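Local coordinates for protein CalS13 (Micromonospora echinospora, PDB 4ZAS) that probably catalyses pyridoxal phosphate-dependent amino transfer to a sugar nucleotide, and binds dTDP-4-keto-6-deoxyglucose, at residues M29-M37 and D344-V352; Q196-G204 and D319-M327. All blocks are in the same frame, centred on the assembly; numbering follows the deposited sequence.

Interaction 1: M29-M37 and D344-V352; sequences MIPLSKVAM and DAGIATSVV. With T46 (dTDP-4-keto-6-deoxyglucose), chain H.
Ile30 and Ile347 form a single beta bridge between two loops whose touching parts, 29-32 and 346-350, run 24° apart. Ile30 N donates to Gly346 O (2.6 Å), and Ala348 N donates to Ile30 O (2.8 Å). Gly346 has just closed helix 335-344 with a Schellman motif, so the bridge ties the modelled N terminus to that helix end.

The Ile30 side chain follows the bridge. Its CB lies 3.4 Å from Gly346 O. With chi1 at -64°, CG1 sits beside the backbone N, the atom that donates to Gly346 O, and lies 3.6 Å from that oxygen. The chain then extends, and CD1 runs alongside Ile347 CG1 at 3.9 Å. Leu388 and Asp392 also touch this side chain. Ala348 CB comes close to Ile30 O and faces Leu32.

Beyond the bridge the loops part, and both reach the nucleotide sugar. Val35 CG2 meets the base, Ser33 CB the deoxyribose, and Val352 CG1 the methyl C6 of the keto sugar at 3.8 Å. Ser350 OG accepts from Val352 N (2.8 Å), making an ST turn, and is also hydrogen-bonded to Ile258 O of the second subunit. The CB of Ser350 meets Leu32 CD2 at 3.5 Å.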
ATOM      1  N   MET A  29       8.784  22.558  20.556  1.00 54.39           N
ATOM      2  CA  MET A  29       8.282  23.867  20.133  1.00 63.24           C
ATOM      3  C   MET A  29       9.031  24.381  18.888  1.00 69.32           C
ATOM      4  O   MET A  29       8.488  25.157  18.097  1.00 71.63           O
ATOM      5  CB  MET A  29       8.353  24.870  21.274  1.00 66.34           C
ATOM      6  CG  MET A  29       7.844  26.235  20.889  1.00 73.88           C
ATOM      7  SD  MET A  29       7.215  27.176  22.297  1.00 94.20           S
ATOM      8  CE  MET A  29       5.808  26.167  22.776  1.00 92.01           C
ATOM      9  N   ILE A  30      10.296  24.003  18.742  1.00 64.79           N
ATOM     10  CA  ILE A  30      10.928  24.076  17.428  1.00 54.78           C
ATOM     11  C   ILE A  30      10.930  22.652  16.900  1.00 50.89           C
ATOM     12  O   ILE A  30      11.688  21.816  17.391  1.00 51.56           O
ATOM     13  CB  ILE A  30      12.352  24.598  17.432  1.00 56.08           C
ATOM     14  CG1 ILE A  30      12.443  26.048  17.893  1.00 55.55           C
ATOM     15  CG2 ILE A  30      12.898  24.498  16.035  1.00 53.01           C
ATOM     16  CD1 ILE A  30      13.882  26.557  17.878  1.00 42.51           C
ATOM     17  N   PRO A  31      10.036  22.343  15.949  1.00 48.63           N
ATOM     18  CA  PRO A  31       9.892  20.936  15.554  1.00 45.86           C
ATOM     19  C   PRO A  31      10.991  20.465  14.608  1.00 42.83           C
ATOM     20  O   PRO A  31      11.568  21.276  13.882  1.00 44.76           O
ATOM     21  CB  PRO A  31       8.522  20.912  14.875  1.00 41.88           C
ATOM     22  CG  PRO A  31       8.404  22.282  14.272  1.00 44.55           C
ATOM     23  CD  PRO A  31       9.098  23.221  15.224  1.00 42.14           C
ATOM     24  N   LEU A  32      11.260  19.165  14.624  1.00 42.24           N
ATOM     25  CA  LEU A  32      12.240  18.541  13.740  1.00 41.49           C
ATOM     26  C   LEU A  32      11.690  18.297  12.313  1.00 43.87           C
ATOM     27  O   LEU A  32      12.437  18.283  11.320  1.00 40.02           O
ATOM     28  CB  LEU A  32      12.718  17.227  14.373  1.00 41.59           C
ATOM     29  CG  LEU A  32      13.784  16.393  13.653  1.00 38.67           C
ATOM     30  CD1 LEU A  32      15.055  17.208  13.491  1.00 43.47           C
ATOM     31  CD2 LEU A  32      14.066  15.164  14.485  1.00 32.94           C
ATOM     32  N   SER A  33      10.381  18.108  12.211  1.00 49.55           N
ATOM     33  CA  SER A  33       9.745  17.865  10.919  1.00 52.52           C
ATOM     34  C   SER A  33       8.427  18.611  10.844  1.00 47.64           C
ATOM     35  O   SER A  33       7.784  18.859  11.867  1.00 45.40           O
ATOM     36  CB  SER A  33       9.505  16.370  10.699  1.00 53.77           C
ATOM     37  OG  SER A  33      10.722  15.667  10.531  1.00 58.80           O
ATOM     38  N   LYS A  34       8.001  18.935   9.630  1.00 44.31           N
ATOM     39  CA  LYS A  34       6.760  19.678   9.476  1.00 45.74           C
ATOM     40  C   LYS A  34       6.133  19.386   8.117  1.00 50.08           C
ATOM     41  O   LYS A  34       6.843  19.169   7.133  1.00 54.38           O
ATOM     42  CB  LYS A  34       7.013  21.172   9.648  1.00 38.93           C
ATOM     43  CG  LYS A  34       5.752  22.003   9.756  1.00 48.71           C
ATOM     44  CD  LYS A  34       6.065  23.475  10.016  1.00 57.78           C
ATOM     45  CE  LYS A  34       5.642  23.883  11.394  1.00 61.48           C
ATOM     46  NZ  LYS A  34       4.172  23.912  11.475  1.00 63.91           N
ATOM     47  N   VAL A  35       4.805  19.325   8.082  1.00 44.68           N
ATOM     48  CA  VAL A  35       4.079  19.101   6.837  1.00 35.74           C
ATOM     49  C   VAL A  35       4.144  20.336   5.944  1.00 41.61           C
ATOM     50  O   VAL A  35       3.826  21.436   6.377  1.00 45.82           O
ATOM     51  CB  VAL A  35       2.608  18.724   7.111  1.00 35.05           C
ATOM     52  CG1 VAL A  35       1.810  18.707   5.819  1.00 42.19           C
ATOM     53  CG2 VAL A  35       2.524  17.392   7.822  1.00 30.04           C
ATOM     54  N   ALA A  36       4.565  20.153   4.699  1.00 41.72           N
ATOM     55  CA  ALA A  36       4.595  21.258   3.748  1.00 40.91           C
ATOM     56  C   ALA A  36       3.435  21.165   2.754  1.00 46.42           C
ATOM     57  O   ALA A  36       3.486  20.397   1.804  1.00 44.28           O
ATOM     58  CB  ALA A  36       5.921  21.292   3.008  1.00 35.72           C
ATOM     59  N   MET A  37       2.398  21.962   2.970  1.00 50.07           N
ATOM     60  CA  MET A  37       1.228  21.942   2.107  1.00 41.35           C
ATOM     61  C   MET A  37       0.991  23.334   1.524  1.00 39.43           C
ATOM     62  O   MET A  37       0.824  24.302   2.259  1.00 40.56           O
ATOM     63  CB  MET A  37      -0.014  21.494   2.879  1.00 46.10           C
ATOM     64  CG  MET A  37      -1.167  21.091   1.980  1.00 44.99           C
ATOM     65  SD  MET A  37      -0.774  19.561   1.105  1.00 49.92           S
ATOM     66  CE  MET A  37      -0.528  18.464   2.479  1.00 29.70           C
ATOM     67  N   ASP A 344      14.722  21.229  26.699  1.00 60.21           N
ATOM     68  CA  ASP A 344      14.404  22.289  27.658  1.00 60.23           C
ATOM     69  C   ASP A 344      14.358  23.674  27.018  1.00 58.92           C
ATOM     70  O   ASP A 344      13.682  24.569  27.516  1.00 59.44           O
ATOM     71  CB  ASP A 344      15.430  22.301  28.787  1.00 53.60           C
ATOM     72  CG  ASP A 344      15.411  21.026  29.610  1.00 70.55           C
ATOM     73  OD1 ASP A 344      14.503  20.184  29.415  1.00 74.42           O
ATOM     74  OD2 ASP A 344      16.296  20.876  30.478  1.00 76.07           O
ATOM     75  N   ALA A 345      15.091  23.843  25.925  1.00 57.92           N
ATOM     76  CA  ALA A 345      15.113  25.100  25.190  1.00 56.76           C
ATOM     77  C   ALA A 345      14.047  25.111  24.091  1.00 58.18           C
ATOM     78  O   ALA A 345      13.955  26.054  23.299  1.00 60.85           O
ATOM     79  CB  ALA A 345      16.499  25.340  24.603  1.00 56.21           C
ATOM     80  N   GLY A 346      13.236  24.062  24.044  1.00 47.24           N
ATOM     81  CA  GLY A 346      12.159  24.010  23.082  1.00 45.73           C
ATOM     82  C   GLY A 346      12.588  23.575  21.706  1.00 54.95           C
ATOM     83  O   GLY A 346      11.963  23.917  20.700  1.00 59.64           O
ATOM     84  N   ILE A 347      13.659  22.800  21.666  1.00 46.90           N
ATOM     85  CA  ILE A 347      14.191  22.326  20.409  1.00 45.52           C
ATOM     86  C   ILE A 347      13.993  20.822  20.319  1.00 46.31           C
ATOM     87  O   ILE A 347      14.478  20.063  21.159  1.00 46.69           O
ATOM     88  CB  ILE A 347      15.658  22.706  20.266  1.00 42.44           C
ATOM     89  CG1 ILE A 347      15.797  24.217  20.367  1.00 43.71           C
ATOM     90  CG2 ILE A 347      16.208  22.184  18.939  1.00 40.85           C
ATOM     91  CD1 ILE A 347      17.203  24.649  20.717  1.00 54.20           C
ATOM     92  N   ALA A 348      13.210  20.401  19.338  1.00 39.24           N
ATOM     93  CA  ALA A 348      12.997  18.987  19.122  1.00 39.80           C
ATOM     94  C   ALA A 348      14.240  18.365  18.514  1.00 44.98           C
ATOM     95  O   ALA A 348      14.890  18.964  17.669  1.00 42.50           O
ATOM     96  CB  ALA A 348      11.803  18.760  18.238  1.00 37.59           C
ATOM     97  N   THR A 349      14.509  17.128  18.895  1.00 46.74           N
ATOM     98  CA  THR A 349      15.740  16.446  18.559  1.00 49.39           C
ATOM     99  C   THR A 349      15.447  14.944  18.501  1.00 55.16           C
ATOM    100  O   THR A 349      14.658  14.466  19.314  1.00 57.80           O
ATOM    101  CB  THR A 349      16.806  16.791  19.619  1.00 56.99           C
ATOM    102  OG1 THR A 349      17.559  17.929  19.178  1.00 66.05           O
ATOM    103  CG2 THR A 349      17.737  15.660  19.855  1.00 50.13           C
ATOM    104  N   SER A 350      16.037  14.192  17.561  1.00 49.16           N
ATOM    105  CA  SER A 350      15.735  12.750  17.511  1.00 46.77           C
ATOM    106  C   SER A 350      16.818  11.868  16.886  1.00 44.84           C
ATOM    107  O   SER A 350      17.567  12.298  16.014  1.00 44.55           O
ATOM    108  CB  SER A 350      14.419  12.500  16.763  1.00 45.33           C
ATOM    109  OG  SER A 350      14.099  11.113  16.751  1.00 39.35           O
ATOM    110  N   VAL A 351      16.879  10.621  17.347  1.00 40.66           N
ATOM    111  CA  VAL A 351      17.731   9.595  16.743  1.00 49.93           C
ATOM    112  C   VAL A 351      17.102   9.094  15.440  1.00 53.12           C
ATOM    113  O   VAL A 351      17.779   8.488  14.618  1.00 49.26           O
ATOM    114  CB  VAL A 351      17.969   8.422  17.732  1.00 57.81           C
ATOM    115  CG1 VAL A 351      18.889   7.358  17.134  1.00 65.25           C
ATOM    116  CG2 VAL A 351      18.545   8.940  19.038  1.00 52.77           C
ATOM    117  N   VAL A 352      15.804   9.370  15.280  1.00 54.71           N
ATOM    118  CA  VAL A 352      14.997   9.047  14.089  1.00 48.15           C
ATOM    119  C   VAL A 352      14.607   7.566  13.944  1.00 47.43           C
ATOM    120  O   VAL A 352      13.411   7.243  13.895  1.00 49.71           O
ATOM    121  CB  VAL A 352      15.694   9.528  12.824  1.00 44.68           C
ATOM    122  CG1 VAL A 352      14.906   9.083  11.582  1.00 43.37           C
ATOM    123  CG2 VAL A 352      15.844  11.033  12.885  1.00 40.69           C
TER
HETATM  124  C4  T46 H 402       9.771   7.690   8.537  0.83 87.69           C
HETATM  125  C5  T46 H 402      10.558   8.419   9.669  0.83 82.93           C
HETATM  126  C6  T46 H 402      11.964   8.620   9.190  0.83 76.40           C
HETATM  127  C21 T46 H 402       3.319  16.090  11.731  0.83 60.74           C
HETATM  128  O21 T46 H 402       3.321  17.199  12.175  0.83 65.29           O
HETATM  129  N31 T46 H 402       2.268  15.565  10.764  0.83 56.94           N
HETATM  130  C41 T46 H 402       2.293  14.205  10.238  0.83 53.78           C
HETATM  131  O41 T46 H 402       1.450  13.856   9.487  0.83 51.43           O
HETATM  132  C51 T46 H 402       3.351  13.276  10.626  0.83 57.30           C
HETATM  133  C5A T46 H 402       3.348  11.832  10.039  0.83 50.61           C
HETATM  134  C61 T46 H 402       4.404  13.724  11.562  0.83 57.89           C
HETATM  135  N11 T46 H 402       4.399  15.089  12.100  0.83 59.48           N
HETATM  136  C1, T46 H 402       5.425  15.591  13.051  0.83 63.55           C
HETATM  137  C2, T46 H 402       5.238  14.995  14.251  0.83 64.61           C
HETATM  138  C3, T46 H 402       6.706  14.515  14.807  0.83 63.80           C
HETATM  139  O3, T46 H 402       7.167  15.537  15.745  0.83 70.70           O
HETATM  140  O4, T46 H 402       6.840  15.313  12.606  0.83 64.67           O
HETATM  141  C4, T46 H 402       7.504  14.443  13.809  0.83 62.54           C
HETATM  142  C5, T46 H 402       7.705  12.981  13.354  0.83 60.73           C
HETATM  143  O5, T46 H 402       6.421  12.349  13.276  0.83 65.42           O
HETATM  144  P   T46 H 402       6.360  10.698  13.453  0.83 63.21           P
HETATM  145  O1P T46 H 402       5.837  10.354  14.840  0.83 56.62           O
HETATM  146  O2P T46 H 402       5.464  10.126  12.379  0.83 62.19           O
HETATM  147  OPP T46 H 402       7.925  10.136  13.225  0.83 78.83           O
HETATM  148  P2  T46 H 402       8.381   8.567  12.811  0.83 88.17           P
HETATM  149  O4P T46 H 402       9.753   8.234  13.386  0.83 86.51           O
HETATM  150  O3P T46 H 402       7.333   7.606  13.339  0.83 95.62           O
HETATM  151  O1  T46 H 402       8.428   8.371  11.174  0.83 77.59           O
HETATM  152  C1  T46 H 402       8.514   9.474  10.361  0.83 80.72           C
HETATM  153  C2  T46 H 402       7.746   9.083   9.136  0.83 83.49           C
HETATM  154  O2  T46 H 402       6.338   8.916   9.515  0.83 82.05           O
HETATM  155  C3  T46 H 402       8.264   7.782   8.669  0.83 84.74           C
HETATM  156  O3  T46 H 402       7.640   7.424   7.401  0.83 81.84           O
HETATM  157  O4  T46 H 402      10.322   7.088   7.691  0.83 91.02           O
HETATM  158  O5  T46 H 402       9.939   9.686  10.056  0.83 81.76           O

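Interaction 2: Q196-G204 and D319-M327; sequences QAWGATYRG and DDREPAFWM
Thr201 and Glu322 are an antiparallel hydrogen-bonded pair. Glu322 N donates to Thr201 O (2.9 Å), and Thr201 N donates to Glu322 O.

The close packing lies at the Gln196 end. The Gln196 side chain crosses that of Trp326 at about a right angle. Its amide lies obliquely against CE3 and CZ3 of the indole, with the planes 39° apart. Gln196 CD is 3.5 Å from Trp326 CE3, and Gln196 NE2 is 3.4 Å from Trp326 CZ3. Ala324 CB fits in between, against Trp198 O and Ala200 CB, and Leu292 of helix 275-305 also touches it.

The other end is more open and is held by charge and by one backbone bond, from Arg203 N to Asp320 O (2.8 Å). Asp320 OD2 takes both Arg203 NE (3.1 Å) and Arg203 NH2, using its anti side. Asp320 OD1 takes NE and NH2 of Arg321 on its syn side. These four bonds probably keep the carboxylate ionised. Tyr202 CE1 lies above one face of the Arg321 guanidinium, with the planes 84° apart. Tyr202 itself is buried: it touches Leu170 of helix 170-180, and its OH is hydrogen-bonded to Asn171 N. Glu322 and Arg203 are exposed.

At the buried end, Gln196 NE2 bonds to O3 of the lysine-linked cofactor at position 222, and OE1 accepts from Leu164 N. A side-chain bond to O3 is characteristic of fold type I aminotransferase active sites.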
ATOM      1  N   GLN A 196      14.466  10.628   1.499  1.00 35.02           N
ATOM      2  CA  GLN A 196      14.657  11.925   2.129  1.00 32.15           C
ATOM      3  C   GLN A 196      15.412  12.867   1.218  1.00 36.42           C
ATOM      4  O   GLN A 196      15.862  13.926   1.648  1.00 41.46           O
ATOM      5  CB  GLN A 196      15.399  11.775   3.449  1.00 30.74           C
ATOM      6  CG  GLN A 196      14.828  10.718   4.329  1.00 30.81           C
ATOM      7  CD  GLN A 196      15.694  10.430   5.525  1.00 35.09           C
ATOM      8  OE1 GLN A 196      16.812  10.903   5.605  1.00 43.07           O
ATOM      9  NE2 GLN A 196      15.160   9.690   6.491  1.00 39.18           N
ATOM     10  N   ALA A 197      15.584  12.460  -0.032  1.00 37.63           N
ATOM     11  CA  ALA A 197      16.571  13.094  -0.900  1.00 34.14           C
ATOM     12  C   ALA A 197      15.979  13.930  -2.011  1.00 39.50           C
ATOM     13  O   ALA A 197      16.685  14.262  -2.949  1.00 43.03           O
ATOM     14  CB  ALA A 197      17.474  12.027  -1.506  1.00 32.67           C
ATOM     15  N   TRP A 198      14.703  14.281  -1.928  1.00 43.04           N
ATOM     16  CA  TRP A 198      14.145  15.137  -2.967  1.00 36.92           C
ATOM     17  C   TRP A 198      14.952  16.419  -3.069  1.00 35.71           C
ATOM     18  O   TRP A 198      15.152  17.102  -2.081  1.00 47.37           O
ATOM     19  CB  TRP A 198      12.671  15.489  -2.711  1.00 34.49           C
ATOM     20  CG  TRP A 198      12.249  16.559  -3.682  1.00 37.15           C
ATOM     21  CD1 TRP A 198      12.398  17.906  -3.533  1.00 35.99           C
ATOM     22  CD2 TRP A 198      11.649  16.364  -4.962  1.00 40.31           C
ATOM     23  NE1 TRP A 198      11.941  18.560  -4.645  1.00 43.76           N
ATOM     24  CE2 TRP A 198      11.465  17.638  -5.536  1.00 39.16           C
ATOM     25  CE3 TRP A 198      11.258  15.237  -5.685  1.00 44.53           C
ATOM     26  CZ2 TRP A 198      10.893  17.818  -6.786  1.00 45.93           C
ATOM     27  CZ3 TRP A 198      10.701  15.415  -6.932  1.00 54.98           C
ATOM     28  CH2 TRP A 198      10.520  16.698  -7.471  1.00 52.75           C
ATOM     29  N   GLY A 199      15.406  16.752  -4.268  1.00 44.82           N
ATOM     30  CA  GLY A 199      16.136  17.986  -4.469  1.00 37.77           C
ATOM     31  C   GLY A 199      17.631  17.758  -4.408  1.00 40.17           C
ATOM     32  O   GLY A 199      18.424  18.579  -4.881  1.00 39.98           O
ATOM     33  N   ALA A 200      18.032  16.648  -3.800  1.00 36.40           N
ATOM     34  CA  ALA A 200      19.456  16.370  -3.677  1.00 38.44           C
ATOM     35  C   ALA A 200      20.055  16.224  -5.065  1.00 49.71           C
ATOM     36  O   ALA A 200      19.394  15.765  -6.000  1.00 56.37           O
ATOM     37  CB  ALA A 200      19.703  15.123  -2.840  1.00 32.18           C
ATOM     38  N   THR A 201      21.304  16.650  -5.196  1.00 50.80           N
ATOM     39  CA  THR A 201      21.990  16.631  -6.472  1.00 48.07           C
ATOM     40  C   THR A 201      23.342  15.939  -6.284  1.00 49.39           C
ATOM     41  O   THR A 201      23.945  16.041  -5.223  1.00 51.82           O
ATOM     42  CB  THR A 201      22.121  18.064  -7.034  1.00 49.37           C
ATOM     43  OG1 THR A 201      21.548  18.101  -8.343  1.00 58.12           O
ATOM     44  CG2 THR A 201      23.561  18.548  -7.093  1.00 42.09           C
ATOM     45  N   TYR A 202      23.773  15.167  -7.279  1.00 41.38           N
ATOM     46  CA  TYR A 202      25.065  14.493  -7.217  1.00 38.85           C
ATOM     47  C   TYR A 202      25.857  14.633  -8.512  1.00 43.87           C
ATOM     48  O   TYR A 202      25.388  14.294  -9.592  1.00 44.91           O
ATOM     49  CB  TYR A 202      24.892  13.020  -6.855  1.00 42.66           C
ATOM     50  CG  TYR A 202      26.189  12.246  -6.920  1.00 48.38           C
ATOM     51  CD1 TYR A 202      27.179  12.421  -5.965  1.00 50.58           C
ATOM     52  CD2 TYR A 202      26.421  11.334  -7.934  1.00 48.22           C
ATOM     53  CE1 TYR A 202      28.368  11.706  -6.028  1.00 50.53           C
ATOM     54  CE2 TYR A 202      27.601  10.616  -8.005  1.00 49.07           C
ATOM     55  CZ  TYR A 202      28.571  10.805  -7.059  1.00 52.63           C
ATOM     56  OH  TYR A 202      29.741  10.083  -7.150  1.00 52.58           O
ATOM     57  N   ARG A 203      27.068  15.154  -8.387  1.00 48.79           N
ATOM     58  CA  ARG A 203      27.902  15.431  -9.535  1.00 47.13           C
ATOM     59  C   ARG A 203      27.178  16.315 -10.540  1.00 46.87           C
ATOM     60  O   ARG A 203      27.369  16.198 -11.735  1.00 45.51           O
ATOM     61  CB  ARG A 203      28.319  14.112 -10.181  1.00 44.64           C
ATOM     62  CG  ARG A 203      29.238  13.294  -9.302  1.00 44.75           C
ATOM     63  CD  ARG A 203      30.557  13.277  -9.952  1.00 49.66           C
ATOM     64  NE  ARG A 203      31.632  13.742  -9.107  1.00 60.88           N
ATOM     65  CZ  ARG A 203      32.839  14.011  -9.572  1.00 55.11           C
ATOM     66  NH1 ARG A 203      33.077  13.896 -10.872  1.00 40.35           N
ATOM     67  NH2 ARG A 203      33.785  14.423  -8.749  1.00 58.13           N
ATOM     68  N   GLY A 204      26.381  17.244 -10.036  1.00 49.34           N
ATOM     69  CA  GLY A 204      25.733  18.221 -10.887  1.00 53.72           C
ATOM     70  C   GLY A 204      24.375  17.811 -11.426  1.00 54.96           C
ATOM     71  O   GLY A 204      23.679  18.619 -12.023  1.00 56.59           O
ATOM     72  N   ASP A 319      32.403  18.533  -2.277  1.00 49.19           N
ATOM     73  CA  ASP A 319      32.136  19.643  -3.189  1.00 51.24           C
ATOM     74  C   ASP A 319      31.302  19.206  -4.377  1.00 49.26           C
ATOM     75  O   ASP A 319      30.646  20.024  -5.029  1.00 47.00           O
ATOM     76  CB  ASP A 319      33.448  20.210  -3.724  1.00 58.81           C
ATOM     77  CG  ASP A 319      34.276  20.868  -2.656  1.00 76.13           C
ATOM     78  OD1 ASP A 319      33.693  21.436  -1.709  1.00 85.30           O
ATOM     79  OD2 ASP A 319      35.519  20.816  -2.766  1.00 80.93           O
ATOM     80  N   ASP A 320      31.331  17.907  -4.657  1.00 42.56           N
ATOM     81  CA  ASP A 320      30.799  17.407  -5.912  1.00 41.56           C
ATOM     82  C   ASP A 320      29.365  16.928  -5.749  1.00 43.04           C
ATOM     83  O   ASP A 320      28.882  16.119  -6.541  1.00 48.38           O
ATOM     84  CB  ASP A 320      31.689  16.283  -6.442  1.00 38.37           C
ATOM     85  CG  ASP A 320      31.627  15.020  -5.579  1.00 60.89           C
ATOM     86  OD1 ASP A 320      31.085  15.053  -4.438  1.00 53.12           O
ATOM     87  OD2 ASP A 320      32.150  13.985  -6.045  1.00 59.17           O
ATOM     88  N   ARG A 321      28.698  17.397  -4.704  1.00 43.86           N
ATOM     89  CA  ARG A 321      27.292  17.050  -4.499  1.00 46.00           C
ATOM     90  C   ARG A 321      26.625  18.120  -3.669  1.00 47.22           C
ATOM     91  O   ARG A 321      27.279  18.838  -2.942  1.00 52.67           O
ATOM     92  CB  ARG A 321      27.132  15.685  -3.821  1.00 41.16           C
ATOM     93  CG  ARG A 321      27.491  15.652  -2.352  1.00 42.06           C
ATOM     94  CD  ARG A 321      27.860  14.247  -1.931  1.00 39.97           C
ATOM     95  NE  ARG A 321      29.097  13.857  -2.596  1.00 49.10           N
ATOM     96  CZ  ARG A 321      29.735  12.714  -2.380  1.00 50.10           C
ATOM     97  NH1 ARG A 321      29.235  11.852  -1.517  1.00 43.02           N
ATOM     98  NH2 ARG A 321      30.878  12.441  -3.016  1.00 48.75           N
ATOM     99  N   GLU A 322      25.312  18.223  -3.801  1.00 53.02           N
ATOM    100  CA  GLU A 322      24.528  19.234  -3.108  1.00 54.18           C
ATOM    101  C   GLU A 322      23.423  18.583  -2.290  1.00 50.02           C
ATOM    102  O   GLU A 322      22.355  18.273  -2.813  1.00 53.36           O
ATOM    103  CB  GLU A 322      23.943  20.214  -4.110  1.00 65.61           C
ATOM    104  CG  GLU A 322      24.117  21.655  -3.739  1.00 84.28           C
ATOM    105  CD  GLU A 322      23.629  22.562  -4.839  1.00 96.88           C
ATOM    106  OE1 GLU A 322      23.308  22.044  -5.935  1.00 95.33           O
ATOM    107  OE2 GLU A 322      23.542  23.782  -4.600  1.00106.68           O
ATOM    108  N   PRO A 323      23.690  18.352  -1.003  1.00 47.12           N
ATOM    109  CA  PRO A 323      22.783  17.656  -0.088  1.00 44.50           C
ATOM    110  C   PRO A 323      21.460  18.377   0.113  1.00 46.67           C
ATOM    111  O   PRO A 323      21.376  19.587  -0.103  1.00 42.07           O
ATOM    112  CB  PRO A 323      23.574  17.605   1.218  1.00 38.92           C
ATOM    113  CG  PRO A 323      24.979  17.733   0.808  1.00 40.37           C
ATOM    114  CD  PRO A 323      24.995  18.628  -0.379  1.00 44.46           C
ATOM    115  N   ALA A 324      20.440  17.623   0.523  1.00 46.80           N
ATOM    116  CA  ALA A 324      19.096  18.169   0.708  1.00 43.61           C
ATOM    117  C   ALA A 324      18.845  18.575   2.145  1.00 45.85           C
ATOM    118  O   ALA A 324      17.921  19.337   2.413  1.00 54.88           O
ATOM    119  CB  ALA A 324      18.031  17.159   0.260  1.00 34.26           C
ATOM    120  N   PHE A 325      19.630  18.020   3.065  1.00 44.49           N
ATOM    121  CA  PHE A 325      19.530  18.354   4.484  1.00 39.48           C
ATOM    122  C   PHE A 325      18.098  18.322   5.014  1.00 45.92           C
ATOM    123  O   PHE A 325      17.599  19.324   5.518  1.00 50.90           O
ATOM    124  CB  PHE A 325      20.145  19.730   4.746  1.00 37.43           C
ATOM    125  CG  PHE A 325      21.640  19.770   4.560  1.00 39.66           C
ATOM    126  CD1 PHE A 325      22.477  19.224   5.515  1.00 41.99           C
ATOM    127  CD2 PHE A 325      22.200  20.365   3.444  1.00 35.99           C
ATOM    128  CE1 PHE A 325      23.840  19.262   5.359  1.00 50.18           C
ATOM    129  CE2 PHE A 325      23.563  20.403   3.279  1.00 45.26           C
ATOM    130  CZ  PHE A 325      24.385  19.853   4.240  1.00 52.20           C
ATOM    131  N   TRP A 326      17.443  17.171   4.896  1.00 43.83           N
ATOM    132  CA  TRP A 326      16.081  16.990   5.400  1.00 41.38           C
ATOM    133  C   TRP A 326      16.033  17.227   6.905  1.00 45.68           C
ATOM    134  O   TRP A 326      15.057  17.776   7.441  1.00 45.70           O
ATOM    135  CB  TRP A 326      15.570  15.586   5.079  1.00 34.17           C
ATOM    136  CG  TRP A 326      14.137  15.390   5.434  1.00 39.90           C
ATOM    137  CD1 TRP A 326      13.084  16.183   5.065  1.00 41.25           C
ATOM    138  CD2 TRP A 326      13.585  14.331   6.222  1.00 38.10           C
ATOM    139  NE1 TRP A 326      11.914  15.674   5.568  1.00 43.44           N
ATOM    140  CE2 TRP A 326      12.193  14.536   6.281  1.00 40.88           C
ATOM    141  CE3 TRP A 326      14.129  13.225   6.873  1.00 40.06           C
ATOM    142  CZ2 TRP A 326      11.343  13.682   6.976  1.00 39.82           C
ATOM    143  CZ3 TRP A 326      13.273  12.369   7.562  1.00 43.01           C
ATOM    144  CH2 TRP A 326      11.904  12.606   7.608  1.00 41.95           C
ATOM    145  N   MET A 327      17.069  16.724   7.573  1.00 45.26           N
ATOM    146  CA  MET A 327      17.371  17.043   8.956  1.00 45.41           C
ATOM    147  C   MET A 327      18.863  17.337   9.009  1.00 44.60           C
ATOM    148  O   MET A 327      19.570  17.040   8.066  1.00 43.36           O
ATOM    149  CB  MET A 327      16.982  15.888   9.884  1.00 40.51           C
ATOM    150  CG  MET A 327      15.489  15.673   9.970  1.00 42.30           C
ATOM    151  SD  MET A 327      14.991  14.266  10.984  1.00 48.91           S
ATOM    152  CE  MET A 327      15.652  12.930  10.031  1.00 55.94           C
TER

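The modelled chain starts in interaction 1, at residues 29-37. It then lays down five strands of the mixed seven-stranded sheet and, just after strand 189-193, enters interaction 2 at 196-204. The last two, 213-217 and 230-233, follow inside the inner loop. Residues 319-327, after the long helix 275-305, close this loop. Strand 328-332 and helix 335-344 follow, and 344-352 closes the outer loop. Interaction 2 is nested inside interaction 1. Their centres are 21 Å apart, but they meet at Met327: its CE packs 3.4 Å from Val352 CG2, and its SD 3.6 Å from Leu32 CG. Together they tie the N-terminal and C-terminal parts of the chain to the cofactor-bearing region, around the bound sugar nucleotide.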